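Local atomic coordinates of FEZ-1 protein (Fluoribacter gormanii, PDB entry 5WCK), a protein that probably hydrolyses beta-lactam antibiotics as a monomeric subclass B3 metallo-beta-lactamase that uses two bound zinc ions. Residues L67-A72 and Y91-E96. The protein carries 2 engineered substitutions. Sequence-based numbering, arbitrary orientation.
With ZN (zinc ion), chain D.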
loop_
_atom_site.group_PDB
_atom_site.type_symbol
_atom_site.label_atom_id
_atom_site.label_comp_id
_atom_site.label_asym_id
_atom_site.label_seq_id
_atom_site.Cartn_x
_atom_site.Cartn_y
_atom_site.Cartn_z
ATOM N N LEU A 67 -9.572 3.386 7.615
ATOM C CA LEU A 67 -8.603 2.345 7.296
ATOM C C LEU A 67 -8.622 2.102 5.791
ATOM O O LEU A 67 -9.696 1.873 5.201
ATOM C CB LEU A 67 -8.980 1.053 8.035
ATOM C CG LEU A 67 -8.093 -0.163 7.744
ATOM C CD1 LEU A 67 -6.634 0.055 8.126
ATOM C CD2 LEU A 67 -8.634 -1.390 8.452
ATOM N N LEU A 68 -7.435 2.214 5.170
ATOM C CA LEU A 68 -7.196 1.945 3.748
ATOM C C LEU A 68 -6.131 0.859 3.637
ATOM O O LEU A 68 -5.420 0.590 4.610
ATOM C CB LEU A 68 -6.695 3.211 3.045
ATOM C CG LEU A 68 -7.483 4.485 3.289
ATOM C CD1 LEU A 68 -6.773 5.670 2.658
ATOM C CD2 LEU A 68 -8.908 4.350 2.777
ATOM N N ILE A 69 -6.043 0.271 2.443
ATOM C CA ILE A 69 -5.035 -0.701 2.114
ATOM C C ILE A 69 -4.431 -0.394 0.744
ATOM O O ILE A 69 -5.063 0.217 -0.140
ATOM C CB ILE A 69 -5.582 -2.134 2.165
ATOM C CG1 ILE A 69 -6.769 -2.339 1.223
ATOM C CG2 ILE A 69 -5.892 -2.523 3.602
ATOM C CD1 ILE A 69 -7.252 -3.776 1.102
ATOM N N SER A 70 -3.211 -0.911 0.537
ATOM C CA SER A 70 -2.571 -0.881 -0.781
ATOM C C SER A 70 -3.245 -1.875 -1.738
ATOM O O SER A 70 -3.490 -1.568 -2.887
ATOM C CB SER A 70 -1.103 -1.202 -0.681
ATOM O OG SER A 70 -0.403 -0.146 -0.031
ATOM N N HIS A 71 -3.446 -3.101 -1.265
ATOM C CA HIS A 71 -4.101 -4.112 -2.083
ATOM C C HIS A 71 -4.540 -5.284 -1.197
ATOM O O HIS A 71 -4.073 -5.431 -0.081
ATOM C CB HIS A 71 -3.208 -4.559 -3.254
ATOM C CG HIS A 71 -1.971 -5.313 -2.906
ATOM N ND1 HIS A 71 -0.707 -4.718 -2.863
ATOM C CD2 HIS A 71 -1.776 -6.620 -2.638
ATOM C CE1 HIS A 71 0.196 -5.645 -2.600
ATOM N NE2 HIS A 71 -0.426 -6.823 -2.467
ATOM N N ALA A 72 -5.439 -6.109 -1.749
ATOM C CA ALA A 72 -6.105 -7.185 -0.998
ATOM C C ALA A 72 -5.279 -8.476 -1.030
ATOM O O ALA A 72 -5.651 -9.439 -1.683
ATOM C CB ALA A 72 -7.503 -7.405 -1.540
ATOM N N TYR A 91 -13.648 1.244 6.941
ATOM C CA TYR A 91 -12.774 0.518 5.997
ATOM C C TYR A 91 -13.210 0.849 4.568
ATOM O O TYR A 91 -14.325 0.595 4.212
ATOM C CB TYR A 91 -12.965 -0.974 6.259
ATOM C CG TYR A 91 -11.895 -1.900 5.744
ATOM C CD1 TYR A 91 -10.680 -1.439 5.292
ATOM C CD2 TYR A 91 -12.123 -3.255 5.720
ATOM C CE1 TYR A 91 -9.706 -2.311 4.845
ATOM C CE2 TYR A 91 -11.158 -4.138 5.286
ATOM C CZ TYR A 91 -9.931 -3.668 4.874
ATOM O OH TYR A 91 -9.004 -4.570 4.459
ATOM N N MET A 92 -12.270 1.352 3.764
ATOM C CA MET A 92 -12.590 1.757 2.412
ATOM C C MET A 92 -11.624 1.026 1.473
ATOM O O MET A 92 -10.402 1.034 1.690
ATOM C CB MET A 92 -12.468 3.274 2.237
ATOM C CG MET A 92 -13.181 4.061 3.318
ATOM S SD MET A 92 -13.191 5.826 2.931
ATOM C CE MET A 92 -14.065 6.414 4.384
ATOM N N VAL A 93 -12.179 0.420 0.428
ATOM C CA VAL A 93 -11.453 -0.510 -0.461
ATOM C C VAL A 93 -11.918 -0.289 -1.909
ATOM O O VAL A 93 -13.100 -0.144 -2.208
ATOM C CB VAL A 93 -11.632 -1.980 -0.038
ATOM C CG1 VAL A 93 -10.938 -2.921 -1.001
ATOM C CG2 VAL A 93 -11.167 -2.247 1.374
ATOM N N MET A 94 -10.945 -0.274 -2.836
ATOM C CA MET A 94 -11.175 -0.216 -4.274
ATOM C C MET A 94 -12.104 -1.372 -4.700
ATOM O O MET A 94 -11.859 -2.520 -4.362
ATOM C CB MET A 94 -9.837 -0.342 -5.008
ATOM C CG MET A 94 -9.884 -0.080 -6.511
ATOM S SD MET A 94 -10.377 1.590 -7.036
ATOM C CE MET A 94 -8.910 2.497 -6.545
ATOM N N ASP A 95 -13.135 -1.011 -5.473
ATOM C CA ASP A 95 -14.199 -1.866 -5.988
ATOM C C ASP A 95 -13.671 -3.255 -6.362
ATOM O O ASP A 95 -14.181 -4.276 -5.868
ATOM C CB ASP A 95 -14.898 -1.161 -7.143
ATOM C CG ASP A 95 -16.156 -1.848 -7.661
ATOM O OD1 ASP A 95 -16.729 -2.684 -6.920
ATOM O OD2 ASP A 95 -16.581 -1.497 -8.782
ATOM N N GLU A 96 -12.660 -3.295 -7.228
ATOM C CA GLU A 96 -12.195 -4.551 -7.812
ATOM C C GLU A 96 -11.579 -5.500 -6.778
ATOM O O GLU A 96 -11.468 -6.724 -7.067
ATOM C CB GLU A 96 -11.187 -4.272 -8.923
ATOM C CG GLU A 96 -11.788 -3.660 -10.192
ATOM C CD GLU A 96 -12.086 -2.160 -10.222
ATOM O OE1 GLU A 96 -11.911 -1.452 -9.171
ATOM O OE2 GLU A 96 -12.528 -1.670 -11.294
HETATM ZN ZN ZN D . 0.492 -8.659 -2.842
HETATM O O HOH W 1 -7.998 1.100 0.469
HETATM O O HOH W 2 1.713 -8.895 -1.315
#
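The Tyr91 ring is sandwiched between Leu67 CD2, which lies over one face in a CH-pi contact 4.1 Å from the centroid, and Val93 CG2 of its own strand, set toward the rim of the opposite face. At the ring edge, Leu67 O lies in plane, 3.5 Å from Tyr91 CD1, and Ile69 CG2 stands near the plane, 3.8 Å from Tyr91 OH. With CG anti to the backbone N (chi1 -161°), the tyrosine reaches across the neighbouring strand, bringing its hydroxyl end to Ile69; that hydroxyl shares a weak hydrogen bond with Ser80 OG. Beneath this packing the strands run parallel: Met92 N donates to Leu67 O at 3.0 Å, almost straight on. One step further the strands part, and a water bridges them, accepting from Ile69 N at 2.9 Å and donating to Met92 O at 2.7 Å. Leu68 CD2 rests on Met92 CB at 3.8 Å. The chain then leaves the sheet for His71, whose NE2 binds zinc at 2.1 Å beside His73 and His149, while Gly173 O holds its ND1. A beta-alpha-beta crossover joins the two parallel strands, and the loop after the first carries the His-X-His-X-Asp-His zinc motif characteristic of the metallo-beta-lactamase superfamily.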